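Local coordinates for protein dihydroorotase (Campylobacter jejuni subsp. jejuni, PDB 3PNU) that probably catalyses the reversible cyclization of carbamoyl aspartate to dihydroorotate in pyrimidine biosynthesis, as a homodimeric zinc enzyme with two metal ions per subunit, at residues A51-A56 with V284-L289; E247-G252 with Q303-D308; F97-E102 with I135-P140; S131-E136 with S167-I172. One frame throughout, in Å; residues are numbered along the deposited sequence.

Contact 1 (A51-A56 with V284-L289)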
loop_
_atom_site.group_PDB
_atom_site.type_symbol
_atom_site.label_atom_id
_atom_site.label_comp_id
_atom_site.label_asym_id
_atom_site.label_seq_id
_atom_site.Cartn_x
_atom_site.Cartn_y
_atom_site.Cartn_z
ATOM N N ALA A 51 12.483 -22.380 -17.223
ATOM C CA ALA A 51 13.175 -23.076 -18.321
ATOM C C ALA A 51 12.273 -24.047 -19.051
ATOM O O ALA A 51 12.464 -24.309 -20.233
ATOM C CB ALA A 51 14.431 -23.796 -17.802
ATOM N N ARG A 52 11.293 -24.582 -18.344
ATOM C CA ARG A 52 10.336 -25.507 -18.928
ATOM C C ARG A 52 9.329 -24.813 -19.858
ATOM O O ARG A 52 8.973 -25.355 -20.893
ATOM C CB ARG A 52 9.587 -26.244 -17.807
ATOM C CG ARG A 52 8.267 -26.857 -18.248
ATOM C CD ARG A 52 7.380 -27.218 -17.043
ATOM N NE ARG A 52 5.965 -27.022 -17.367
ATOM C CZ ARG A 52 4.950 -27.263 -16.541
ATOM N NH1 ARG A 52 5.164 -27.743 -15.325
ATOM N NH2 ARG A 52 3.709 -27.036 -16.946
ATOM N N ASP A 53 8.870 -23.618 -19.504
ATOM C CA ASP A 53 7.838 -22.934 -20.316
ATOM C C ASP A 53 8.380 -21.906 -21.311
ATOM O O ASP A 53 7.660 -21.467 -22.186
ATOM C CB ASP A 53 6.780 -22.267 -19.398
ATOM C CG ASP A 53 6.022 -23.285 -18.498
ATOM O OD1 ASP A 53 6.382 -24.485 -18.516
ATOM O OD2 ASP A 53 5.071 -22.884 -17.773
ATOM N N PHE A 54 9.644 -21.524 -21.178
ATOM C CA PHE A 54 10.234 -20.521 -22.078
ATOM C C PHE A 54 11.470 -21.029 -22.800
ATOM O O PHE A 54 12.191 -21.863 -22.282
ATOM C CB PHE A 54 10.544 -19.221 -21.292
ATOM C CG PHE A 54 9.308 -18.505 -20.825
ATOM C CD1 PHE A 54 8.732 -17.516 -21.600
ATOM C CD2 PHE A 54 8.692 -18.856 -19.635
ATOM C CE1 PHE A 54 7.562 -16.869 -21.189
ATOM C CE2 PHE A 54 7.527 -18.211 -19.212
ATOM C CZ PHE A 54 6.965 -17.219 -19.990
ATOM N N CYS A 55 11.698 -20.533 -24.012
ATOM C CA CYS A 55 12.888 -20.932 -24.771
ATOM C C CYS A 55 14.079 -20.067 -24.386
ATOM O O CYS A 55 15.234 -20.453 -24.621
ATOM C CB CYS A 55 12.653 -20.866 -26.282
ATOM S SG CYS A 55 12.377 -19.241 -26.952
ATOM N N ALA A 56 13.792 -18.903 -23.789
ATOM C CA ALA A 56 14.830 -17.962 -23.352
ATOM C C ALA A 56 14.264 -16.895 -22.395
ATOM O O ALA A 56 13.061 -16.637 -22.369
ATOM C CB ALA A 56 15.498 -17.277 -24.581
ATOM N N VAL A 284 2.986 -19.885 -13.423
ATOM C CA VAL A 284 1.607 -19.732 -13.884
ATOM C C VAL A 284 1.392 -18.782 -15.056
ATOM O O VAL A 284 0.252 -18.578 -15.487
ATOM C CB VAL A 284 0.733 -19.278 -12.678
ATOM C CG1 VAL A 284 0.711 -20.360 -11.584
ATOM C CG2 VAL A 284 1.263 -17.949 -12.075
ATOM N N ILE A 285 2.485 -18.244 -15.607
ATOM C CA ILE A 285 2.404 -17.229 -16.689
ATOM C C ILE A 285 1.625 -17.626 -17.926
ATOM O O ILE A 285 0.653 -16.964 -18.306
ATOM C CB ILE A 285 3.803 -16.827 -17.193
ATOM C CG1 ILE A 285 4.594 -16.120 -16.100
ATOM C CG2 ILE A 285 3.670 -15.923 -18.419
ATOM C CD1 ILE A 285 6.079 -16.075 -16.345
ATOM N N LEU A 286 2.062 -18.702 -18.574
ATOM C CA LEU A 286 1.429 -19.118 -19.819
ATOM C C LEU A 286 -0.053 -19.373 -19.698
ATOM O O LEU A 286 -0.843 -18.811 -20.469
ATOM C CB LEU A 286 2.146 -20.330 -20.425
ATOM C CG LEU A 286 3.561 -20.013 -20.906
ATOM C CD1 LEU A 286 4.201 -21.276 -21.473
ATOM C CD2 LEU A 286 3.518 -18.885 -21.940
ATOM N N PRO A 287 -0.449 -20.208 -18.737
ATOM C CA PRO A 287 -1.893 -20.456 -18.667
ATOM C C PRO A 287 -2.690 -19.184 -18.324
ATOM O O PRO A 287 -3.728 -18.906 -18.963
ATOM C CB PRO A 287 -2.021 -21.553 -17.591
ATOM C CG PRO A 287 -0.673 -21.632 -16.905
ATOM C CD PRO A 287 0.338 -21.066 -17.830
ATOM N N VAL A 288 -2.193 -18.394 -17.364
ATOM C CA VAL A 288 -2.898 -17.166 -16.995
ATOM C C VAL A 288 -2.982 -16.253 -18.221
ATOM O O VAL A 288 -4.063 -15.753 -18.536
ATOM C CB VAL A 288 -2.260 -16.437 -15.785
ATOM C CG1 VAL A 288 -3.120 -15.217 -15.400
ATOM C CG2 VAL A 288 -2.100 -17.396 -14.586
ATOM N N LEU A 289 -1.862 -16.071 -18.932
ATOM C CA LEU A 289 -1.866 -15.252 -20.163
ATOM C C LEU A 289 -2.815 -15.814 -21.218
ATOM O O LEU A 289 -3.520 -15.069 -21.915
ATOM C CB LEU A 289 -0.465 -15.121 -20.774
ATOM C CG LEU A 289 0.510 -14.101 -20.160
ATOM C CD1 LEU A 289 1.867 -14.189 -20.836
ATOM C CD2 LEU A 289 -0.035 -12.687 -20.261
HETATM O O HOH W 1 4.314 -20.152 -17.260
#
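The F54 ring meets I285 at its rim: CG2 of I285 lies in the ring plane at the edge, 3.9 Å from F54 CZ, while I285 CD1 comes in obliquely at 3.9 Å from F54 CE2. L286 CD2 also approaches obliquely, and more loosely, at 4.3 Å from F54 CZ. This is buried packing in a TIM barrel, between the turn linking helix 40-51 to strand 56-59 and the first turn of helix 285-296. F258 of strand 256-258 touches both F54 and I285, so the pair packs against that strand. The F54 and I285 side chains cross at about a right angle, which presents both methyl ends of the isoleucine to one corner of the ring.

Beside the ring, D53 and L286 slide past each other in opposite directions, with D53 CB 3.5 Å from L286 CD1. With CG set beside the backbone N (chi1 -61°), the D53 carboxylate is placed so that OD2 faces the start of helix 285-296, and its two oxygens serve different partners. OD1 forms a salt bridge with R52 NE in the same turn. That ion pair probably keeps the buried carboxylate ionised. At the helix start a single water joins the segments: it donates to D53 OD2 at 2.9 Å and accepts from L286 N at 3.0 Å.

Contact 2 (E247-G252 with Q303-D308)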
loop_
_atom_site.group_PDB
_atom_site.type_symbol
_atom_site.label_atom_id
_atom_site.label_comp_id
_atom_site.label_asym_id
_atom_site.label_seq_id
_atom_site.Cartn_x
_atom_site.Cartn_y
_atom_site.Cartn_z
ATOM N N GLU A 247 -4.430 -2.439 -23.037
ATOM C CA GLU A 247 -4.627 -2.002 -24.409
ATOM C C GLU A 247 -3.346 -2.222 -25.243
ATOM O O GLU A 247 -3.420 -2.632 -26.397
ATOM C CB GLU A 247 -5.102 -0.546 -24.407
ATOM C CG GLU A 247 -5.479 0.070 -25.758
ATOM C CD GLU A 247 -4.281 0.594 -26.565
ATOM O OE1 GLU A 247 -4.500 1.095 -27.697
ATOM O OE2 GLU A 247 -3.129 0.525 -26.071
ATOM N N LEU A 248 -2.174 -1.992 -24.659
ATOM C CA LEU A 248 -0.927 -2.184 -25.401
ATOM C C LEU A 248 -0.634 -3.659 -25.589
ATOM O O LEU A 248 -0.252 -4.092 -26.668
ATOM C CB LEU A 248 0.265 -1.507 -24.714
ATOM C CG LEU A 248 0.349 0.025 -24.690
ATOM C CD1 LEU A 248 1.611 0.450 -23.949
ATOM C CD2 LEU A 248 0.347 0.632 -26.097
ATOM N N ALA A 249 -0.794 -4.431 -24.529
ATOM C CA ALA A 249 -0.536 -5.858 -24.594
ATOM C C ALA A 249 -1.544 -6.550 -25.512
ATOM O O ALA A 249 -1.164 -7.273 -26.433
ATOM C CB ALA A 249 -0.572 -6.474 -23.194
ATOM N N PHE A 250 -2.827 -6.304 -25.281
ATOM C CA PHE A 250 -3.877 -6.969 -26.069
ATOM C C PHE A 250 -3.830 -6.643 -27.543
ATOM O O PHE A 250 -4.187 -7.484 -28.355
ATOM C CB PHE A 250 -5.286 -6.688 -25.529
ATOM C CG PHE A 250 -5.509 -7.151 -24.117
ATOM C CD1 PHE A 250 -4.872 -8.274 -23.629
ATOM C CD2 PHE A 250 -6.426 -6.507 -23.307
ATOM C CE1 PHE A 250 -5.101 -8.715 -22.323
ATOM C CE2 PHE A 250 -6.660 -6.948 -22.013
ATOM C CZ PHE A 250 -5.993 -8.054 -21.525
ATOM N N SER A 251 -3.397 -5.433 -27.891
ATOM C CA SER A 251 -3.302 -5.035 -29.290
ATOM C C SER A 251 -2.001 -5.545 -29.923
ATOM O O SER A 251 -1.798 -5.394 -31.114
ATOM C CB SER A 251 -3.324 -3.524 -29.410
ATOM O OG SER A 251 -2.128 -2.962 -28.862
ATOM N N GLY A 252 -1.121 -6.132 -29.121
ATOM C CA GLY A 252 0.161 -6.617 -29.610
ATOM C C GLY A 252 1.113 -5.520 -30.051
ATOM O O GLY A 252 2.044 -5.790 -30.798
ATOM N N GLN A 303 0.977 -14.192 -29.300
ATOM C CA GLN A 303 2.213 -14.668 -29.920
ATOM C C GLN A 303 3.148 -13.492 -30.163
ATOM O O GLN A 303 4.360 -13.647 -30.099
ATOM C CB GLN A 303 1.898 -15.431 -31.229
ATOM C CG GLN A 303 3.114 -15.903 -32.029
ATOM C CD GLN A 303 4.048 -16.827 -31.252
ATOM O OE1 GLN A 303 3.615 -17.704 -30.499
ATOM N NE2 GLN A 303 5.345 -16.644 -31.463
ATOM N N LYS A 304 2.581 -12.325 -30.453
ATOM C CA LYS A 304 3.369 -11.103 -30.640
ATOM C C LYS A 304 3.959 -10.583 -29.319
ATOM O O LYS A 304 5.153 -10.253 -29.227
ATOM C CB LYS A 304 2.509 -9.998 -31.245
ATOM C CG LYS A 304 2.343 -10.010 -32.777
ATOM C CD LYS A 304 1.223 -9.046 -33.178
ATOM C CE LYS A 304 1.111 -8.781 -34.670
ATOM N NZ LYS A 304 2.101 -7.760 -35.157
ATOM N N PHE A 305 3.111 -10.525 -28.304
ATOM C CA PHE A 305 3.472 -10.015 -26.996
ATOM C C PHE A 305 4.525 -10.880 -26.307
ATOM O O PHE A 305 5.462 -10.353 -25.704
ATOM C CB PHE A 305 2.188 -9.848 -26.162
ATOM C CG PHE A 305 2.411 -9.358 -24.755
ATOM C CD1 PHE A 305 3.046 -8.150 -24.517
ATOM C CD2 PHE A 305 1.937 -10.088 -23.673
ATOM C CE1 PHE A 305 3.241 -7.706 -23.229
ATOM C CE2 PHE A 305 2.121 -9.637 -22.386
ATOM C CZ PHE A 305 2.776 -8.443 -22.161
ATOM N N LEU A 306 4.388 -12.201 -26.425
ATOM C CA LEU A 306 5.318 -13.150 -25.819
ATOM C C LEU A 306 6.550 -13.475 -26.632
ATOM O O LEU A 306 7.524 -14.004 -26.084
ATOM C CB LEU A 306 4.621 -14.494 -25.598
ATOM C CG LEU A 306 3.972 -14.850 -24.288
ATOM C CD1 LEU A 306 3.241 -16.173 -24.471
ATOM C CD2 LEU A 306 5.058 -14.959 -23.204
ATOM N N SER A 307 6.521 -13.211 -27.933
ATOM C CA SER A 307 7.653 -13.624 -28.743
ATOM C C SER A 307 8.000 -12.828 -29.982
ATOM O O SER A 307 9.153 -12.417 -30.119
ATOM C CB SER A 307 7.442 -15.081 -29.164
ATOM O OG SER A 307 8.632 -15.654 -29.665
ATOM N N ASP A 308 7.042 -12.617 -30.884
ATOM C CA ASP A 308 7.367 -11.950 -32.162
ATOM C C ASP A 308 7.871 -10.511 -32.033
ATOM O O ASP A 308 8.718 -10.081 -32.828
ATOM C CB ASP A 308 6.193 -11.987 -33.167
ATOM C CG ASP A 308 5.666 -13.395 -33.431
ATOM O OD1 ASP A 308 6.186 -14.378 -32.883
ATOM O OD2 ASP A 308 4.697 -13.511 -34.197
#
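Helix 239-250 runs out at the near end of the contact, and its chain turns off through G252, whose positive phi (68°) and two bonds back into the last turn make a Schellman motif. One of those bonds is G252 N to A249 O, 2.9 Å. The other segment is a stretch of helix 299-314 with a wider pi-type turn at 304-308, where D308 N reaches back to Q303 O. The backbones come closest at G252 and F305, with CA atoms 5.4 Å apart. Positive phi suits glycine, and the bare G252 also leaves room beside the K304 chain at CD.

A249 and F305 make the main side-chain contact. The methyl CB of A249 stands almost squarely over the centre of the F305 ring, 4.0 Å from the centroid and 11° off the normal, a CH-pi contact that leaves CE1 and CZ equally close. F305 has CG anti to its backbone N (chi1 178°), which swings the ring out from its own helix and brings its face against the alanine methyl. Next to this pair, K304 lays its aliphatic chain beside the turn, with CD 4.1 Å from G252 O. That carbonyl is itself bound by N309 ND2, further along helix 299-314. On the far side of the same helix Q303 NE2 donates to D308 OD1 across the widened turn, at 2.8 Å and nearly straight.

F305 also touches V256 of strand 256-258, so the contact is the helix-on-helix packing that surrounds the parallel strands of a TIM barrel.

Contact 3 (F97-E102 with I135-P140)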
loop_
_atom_site.group_PDB
_atom_site.type_symbol
_atom_site.label_atom_id
_atom_site.label_comp_id
_atom_site.label_asym_id
_atom_site.label_seq_id
_atom_site.Cartn_x
_atom_site.Cartn_y
_atom_site.Cartn_z
ATOM N N PHE A 97 24.297 -2.120 -14.273
ATOM C CA PHE A 97 24.867 -0.899 -14.809
ATOM C C PHE A 97 25.816 -0.143 -13.893
ATOM O O PHE A 97 25.596 -0.029 -12.697
ATOM C CB PHE A 97 23.773 0.083 -15.228
ATOM C CG PHE A 97 24.310 1.306 -15.886
ATOM C CD1 PHE A 97 24.389 1.389 -17.251
ATOM C CD2 PHE A 97 24.790 2.358 -15.135
ATOM C CE1 PHE A 97 24.894 2.513 -17.860
ATOM C CE2 PHE A 97 25.311 3.489 -15.741
ATOM C CZ PHE A 97 25.360 3.569 -17.093
ATOM N N LYS A 98 26.866 0.381 -14.515
ATOM C CA LYS A 98 27.850 1.253 -13.886
ATOM C C LYS A 98 28.554 1.895 -15.082
ATOM O O LYS A 98 28.230 1.561 -16.216
ATOM C CB LYS A 98 28.826 0.514 -12.965
ATOM C CG LYS A 98 29.941 -0.243 -13.667
ATOM C CD LYS A 98 30.957 -0.765 -12.647
ATOM C CE LYS A 98 32.257 -1.168 -13.329
ATOM N NZ LYS A 98 33.289 -1.653 -12.364
ATOM N N ASN A 99 29.512 2.784 -14.846
ATOM C CA ASN A 99 30.184 3.523 -15.945
ATOM C C ASN A 99 31.225 2.760 -16.758
ATOM O O ASN A 99 32.363 3.212 -16.889
ATOM C CB ASN A 99 30.860 4.772 -15.381
ATOM C CG ASN A 99 29.908 5.647 -14.626
ATOM O OD1 ASN A 99 28.708 5.685 -14.917
ATOM N ND2 ASN A 99 30.434 6.370 -13.642
ATOM N N TYR A 100 30.845 1.628 -17.333
ATOM C CA TYR A 100 31.782 0.835 -18.118
ATOM C C TYR A 100 32.349 1.680 -19.267
ATOM O O TYR A 100 31.678 2.585 -19.749
ATOM C CB TYR A 100 31.086 -0.388 -18.691
ATOM C CG TYR A 100 30.457 -1.322 -17.680
ATOM C CD1 TYR A 100 29.068 -1.446 -17.564
ATOM C CD2 TYR A 100 31.246 -2.088 -16.843
ATOM C CE1 TYR A 100 28.492 -2.329 -16.634
ATOM C CE2 TYR A 100 30.681 -2.967 -15.926
ATOM C CZ TYR A 100 29.308 -3.078 -15.826
ATOM O OH TYR A 100 28.794 -3.951 -14.892
ATOM N N ASP A 101 33.581 1.387 -19.693
ATOM C CA ASP A 101 34.208 2.104 -20.823
ATOM C C ASP A 101 34.038 1.312 -22.131
ATOM O O ASP A 101 33.624 0.154 -22.112
ATOM C CB ASP A 101 35.691 2.366 -20.549
ATOM C CG ASP A 101 36.488 1.089 -20.382
ATOM O OD1 ASP A 101 36.291 0.131 -21.161
ATOM O OD2 ASP A 101 37.332 1.049 -19.471
ATOM N N GLU A 102 34.380 1.933 -23.254
ATOM C CA GLU A 102 34.211 1.302 -24.561
ATOM C C GLU A 102 34.967 -0.017 -24.641
ATOM O O GLU A 102 34.408 -1.036 -25.064
ATOM C CB GLU A 102 34.646 2.257 -25.674
ATOM C CG GLU A 102 34.215 1.853 -27.099
ATOM C CD GLU A 102 34.955 0.629 -27.667
ATOM O OE1 GLU A 102 34.428 0.008 -28.624
ATOM O OE2 GLU A 102 36.053 0.284 -27.165
ATOM N N ILE A 135 24.194 13.992 -17.744
ATOM C CA ILE A 135 24.518 13.552 -19.103
ATOM C C ILE A 135 25.997 13.250 -19.385
ATOM O O ILE A 135 26.283 12.228 -20.013
ATOM C CB ILE A 135 23.975 14.514 -20.165
ATOM C CG1 ILE A 135 22.447 14.426 -20.201
ATOM C CG2 ILE A 135 24.523 14.160 -21.535
ATOM C CD1 ILE A 135 21.927 13.018 -20.476
ATOM N N GLU A 136 26.929 14.092 -18.929
ATOM C CA GLU A 136 28.349 13.822 -19.191
ATOM C C GLU A 136 28.870 12.621 -18.413
ATOM O O GLU A 136 29.666 11.841 -18.915
ATOM C CB GLU A 136 29.218 15.066 -18.972
ATOM C CG GLU A 136 28.930 16.146 -20.031
ATOM C CD GLU A 136 29.204 15.682 -21.484
ATOM O OE1 GLU A 136 30.258 15.049 -21.733
ATOM O OE2 GLU A 136 28.369 15.973 -22.381
ATOM N N TYR A 137 28.409 12.477 -17.189
ATOM C CA TYR A 137 28.792 11.349 -16.364
ATOM C C TYR A 137 28.455 10.000 -17.062
ATOM O O TYR A 137 29.243 9.067 -17.040
ATOM C CB TYR A 137 28.068 11.488 -15.038
ATOM C CG TYR A 137 28.256 10.374 -14.062
ATOM C CD1 TYR A 137 29.426 10.276 -13.308
ATOM C CD2 TYR A 137 27.241 9.443 -13.843
ATOM C CE1 TYR A 137 29.597 9.254 -12.383
ATOM C CE2 TYR A 137 27.398 8.419 -12.919
ATOM C CZ TYR A 137 28.578 8.330 -12.191
ATOM O OH TYR A 137 28.738 7.316 -11.270
ATOM N N LEU A 138 27.289 9.922 -17.699
ATOM C CA LEU A 138 26.870 8.706 -18.384
ATOM C C LEU A 138 27.248 8.662 -19.869
ATOM O O LEU A 138 27.200 7.609 -20.480
ATOM C CB LEU A 138 25.345 8.566 -18.288
ATOM C CG LEU A 138 24.740 8.438 -16.895
ATOM C CD1 LEU A 138 23.232 8.624 -16.963
ATOM C CD2 LEU A 138 25.115 7.102 -16.247
ATOM N N LYS A 139 27.640 9.783 -20.451
ATOM C CA LYS A 139 27.881 9.804 -21.896
ATOM C C LYS A 139 28.816 8.751 -22.503
ATOM O O LYS A 139 28.428 8.043 -23.436
ATOM C CB LYS A 139 28.278 11.212 -22.378
ATOM C CG LYS A 139 28.548 11.282 -23.884
ATOM C CD LYS A 139 28.528 12.706 -24.440
ATOM C CE LYS A 139 27.105 13.262 -24.520
ATOM N NZ LYS A 139 27.057 14.651 -25.078
ATOM N N PRO A 140 30.043 8.627 -21.987
ATOM C CA PRO A 140 30.934 7.637 -22.623
ATOM C C PRO A 140 30.321 6.239 -22.729
ATOM O O PRO A 140 30.363 5.619 -23.790
ATOM C CB PRO A 140 32.166 7.634 -21.705
ATOM C CG PRO A 140 32.138 8.979 -21.034
ATOM C CD PRO A 140 30.678 9.281 -20.833
#
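F97 and L138 form the close, buried half of this contact: the leucine methyl CD2 comes obliquely to the ring, 3.6 Å from F97 CZ and 3.7 Å from F97 CE2. Both side chains lie on the inner side, where F97 also touches I115, V130 and, further along helix 135-147, T141 and L142. The F97 ring leaves the chain trans to the amide nitrogen (chi1 -175°), which sends it in towards the helix.

Nearer the surface the contact becomes polar and more open. N99 sets its amide over one face of the exposed Y137 ring, the amide and ring planes 85° apart, so that the group stands on the ring rather than lying flat along it. ND2 is the nearer end, 3.1 Å from Y137 CZ, and the amide spans the same face, with OD1 on the CE2 side, 3.6 Å from Y137 CE2. OD1 also looks inward to L138 CD2 at 4.1 Å, which places the asparagine between the two halves. N99 is the centre of an inverse gamma turn closed by Y100 N to K98 O, and this tight bend offers its side chain to the helix.

Y100 O is also bound by T141 OG1 of that helix. Together these contacts pack the loop after strand 90-93 on the first turns of helix 135-147, on the outside of the TIM barrel.

Contact 4 (S131-E136 with S167-I172)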
loop_
_atom_site.group_PDB
_atom_site.type_symbol
_atom_site.label_atom_id
_atom_site.label_comp_id
_atom_site.label_asym_id
_atom_site.label_seq_id
_atom_site.Cartn_x
_atom_site.Cartn_y
_atom_site.Cartn_z
ATOM N N SER A 131 23.236 6.960 -9.019
ATOM C CA SER A 131 22.761 8.013 -8.141
ATOM C C SER A 131 22.774 9.337 -8.865
ATOM O O SER A 131 22.580 10.378 -8.260
ATOM C CB SER A 131 23.655 8.107 -6.897
ATOM O OG SER A 131 24.984 8.474 -7.251
ATOM N N SER A 132 22.993 9.301 -10.170
ATOM C CA SER A 132 23.047 10.511 -10.940
ATOM C C SER A 132 22.753 10.242 -12.404
ATOM O O SER A 132 23.271 9.281 -12.968
ATOM C CB SER A 132 24.442 11.114 -10.810
ATOM O OG SER A 132 24.587 12.213 -11.675
ATOM N N PHE A 133 21.925 11.091 -13.008
ATOM C CA PHE A 133 21.600 10.982 -14.416
ATOM C C PHE A 133 22.176 12.166 -15.181
ATOM O O PHE A 133 21.626 12.618 -16.168
ATOM C CB PHE A 133 20.085 10.815 -14.625
ATOM C CG PHE A 133 19.554 9.508 -14.090
ATOM C CD1 PHE A 133 19.549 8.372 -14.884
ATOM C CD2 PHE A 133 19.093 9.412 -12.793
ATOM C CE1 PHE A 133 19.076 7.165 -14.396
ATOM C CE2 PHE A 133 18.615 8.204 -12.300
ATOM C CZ PHE A 133 18.609 7.078 -13.105
ATOM N N ASP A 134 23.307 12.656 -14.692
ATOM C CA ASP A 134 24.042 13.731 -15.322
ATOM C C ASP A 134 24.462 13.220 -16.697
ATOM O O ASP A 134 25.020 12.127 -16.804
ATOM C CB ASP A 134 25.274 14.061 -14.472
ATOM C CG ASP A 134 26.189 15.079 -15.132
ATOM O OD1 ASP A 134 27.369 14.736 -15.388
ATOM O OD2 ASP A 134 25.714 16.195 -15.430
ATOM N N ILE A 135 24.194 13.992 -17.744
ATOM C CA ILE A 135 24.518 13.552 -19.103
ATOM C C ILE A 135 25.997 13.250 -19.385
ATOM O O ILE A 135 26.283 12.228 -20.013
ATOM C CB ILE A 135 23.975 14.514 -20.165
ATOM C CG1 ILE A 135 22.447 14.426 -20.201
ATOM C CG2 ILE A 135 24.523 14.160 -21.535
ATOM C CD1 ILE A 135 21.927 13.018 -20.476
ATOM N N GLU A 136 26.929 14.092 -18.929
ATOM C CA GLU A 136 28.349 13.822 -19.191
ATOM C C GLU A 136 28.870 12.621 -18.413
ATOM O O GLU A 136 29.666 11.841 -18.915
ATOM C CB GLU A 136 29.218 15.066 -18.972
ATOM C CG GLU A 136 28.930 16.146 -20.031
ATOM C CD GLU A 136 29.204 15.682 -21.484
ATOM O OE1 GLU A 136 30.258 15.049 -21.733
ATOM O OE2 GLU A 136 28.369 15.973 -22.381
ATOM N N SER A 167 5.871 7.758 -12.872
ATOM C CA SER A 167 5.527 8.906 -13.695
ATOM C C SER A 167 6.568 10.000 -13.590
ATOM O O SER A 167 6.850 10.656 -14.572
ATOM C CB SER A 167 4.162 9.453 -13.345
ATOM O OG SER A 167 3.175 8.516 -13.738
ATOM N N ASN A 168 7.157 10.191 -12.414
ATOM C CA ASN A 168 8.174 11.225 -12.276
ATOM C C ASN A 168 9.464 10.832 -12.974
ATOM O O ASN A 168 10.307 11.691 -13.257
ATOM C CB ASN A 168 8.437 11.583 -10.790
ATOM C CG ASN A 168 7.208 12.140 -10.101
ATOM O OD1 ASN A 168 6.188 12.372 -10.733
ATOM N ND2 ASN A 168 7.298 12.339 -8.804
ATOM N N PHE A 169 9.630 9.543 -13.253
ATOM C CA PHE A 169 10.838 9.071 -13.929
ATOM C C PHE A 169 10.747 9.323 -15.455
ATOM O O PHE A 169 11.722 9.217 -16.172
ATOM C CB PHE A 169 11.059 7.595 -13.652
ATOM C CG PHE A 169 12.459 7.146 -13.929
ATOM C CD1 PHE A 169 13.415 7.196 -12.929
ATOM C CD2 PHE A 169 12.829 6.718 -15.182
ATOM C CE1 PHE A 169 14.710 6.807 -13.182
ATOM C CE2 PHE A 169 14.124 6.331 -15.445
ATOM C CZ PHE A 169 15.069 6.373 -14.452
ATOM N N ALA A 170 9.558 9.670 -15.931
ATOM C CA ALA A 170 9.336 9.915 -17.347
ATOM C C ALA A 170 10.298 10.948 -17.946
ATOM O O ALA A 170 10.816 10.756 -19.050
ATOM C CB ALA A 170 7.884 10.352 -17.573
ATOM N N LYS A 171 10.545 12.033 -17.225
ATOM C CA LYS A 171 11.418 13.107 -17.732
ATOM C C LYS A 171 12.816 12.575 -17.919
ATOM O O LYS A 171 13.509 13.025 -18.810
ATOM C CB LYS A 171 11.434 14.338 -16.792
ATOM C CG LYS A 171 12.114 14.076 -15.436
ATOM C CD LYS A 171 11.566 15.010 -14.331
ATOM C CE LYS A 171 11.877 14.458 -12.955
ATOM N NZ LYS A 171 10.841 14.829 -11.985
ATOM N N ILE A 172 13.231 11.622 -17.085
ATOM C CA ILE A 172 14.549 11.022 -17.237
ATOM C C ILE A 172 14.629 10.166 -18.522
ATOM O O ILE A 172 15.519 10.358 -19.344
ATOM C CB ILE A 172 14.930 10.202 -16.016
ATOM C CG1 ILE A 172 15.046 11.138 -14.809
ATOM C CG2 ILE A 172 16.249 9.466 -16.256
ATOM C CD1 ILE A 172 15.254 10.441 -13.522
#
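F133 does the touching for its segment: its ring is met by I172 over one face and by the edge of F169. The contact joins the loop leading into helix 135-147 to the start of helix 170-179, two helices of the TIM barrel. Just ahead of the phenylalanine, S132 OG takes a weak bond from D134 N, bridging the backbone of F133.

At F133 itself, I172 CG2 lies 3.7 Å from CD1 of the F133 ring and 3.7 Å above the ring plane, offset toward the rim; measured to the centroid this CH-pi contact is 4.1 Å, 24° off the normal. The second methyl arm, I172 CD1, reaches F133 CD2 at 4.0 Å and at the same time lies over a face of F169, so one isoleucine serves both aromatics. F169 turns its edge to the F133 face in an offset edge-to-face pair, planes at 85° and centroids 5.6 Å apart. The closest carbons there are F133 CZ and F169 CZ, at 3.9 Å. F133 O is reached by K175 NZ of helix 170-179, a polar tie beside the apolar one.

D134 follows at the N-cap of helix 135-147, its OD1 bound to Y137 N.

F169 lies about 7 Å from the zinc-binding H155 (side chain to side chain), so the cluster is close to the metal centre without entering it. Across the two segments no hydrogen bond forms; cohesion rests on dispersion and CH-pi contacts, so it depends on shape fit rather than on directional polar bonds.

From the N terminus, the 51-56 turn is met first, and its partner 284-289 arrives 228 residues later, so contact 1 closes the longest loop. Contacts 3 and 4 lie within that loop: 97-102 joins helix 135-147, and the loop and first residues of that helix, 131-136, then meet 167-172, so contact 4 begins where contact 3 ends and shares I135 and E136 with it. On this side L138 CD1 packs on F133 CA. Contact 2 crosses contact 1, tying helix 239-250 to helix 299-314. L306 of contact 2 packs on F54, L286 and L289 of contact 1. Contacts 1 and 3 lie on opposite sides of the chain's centre.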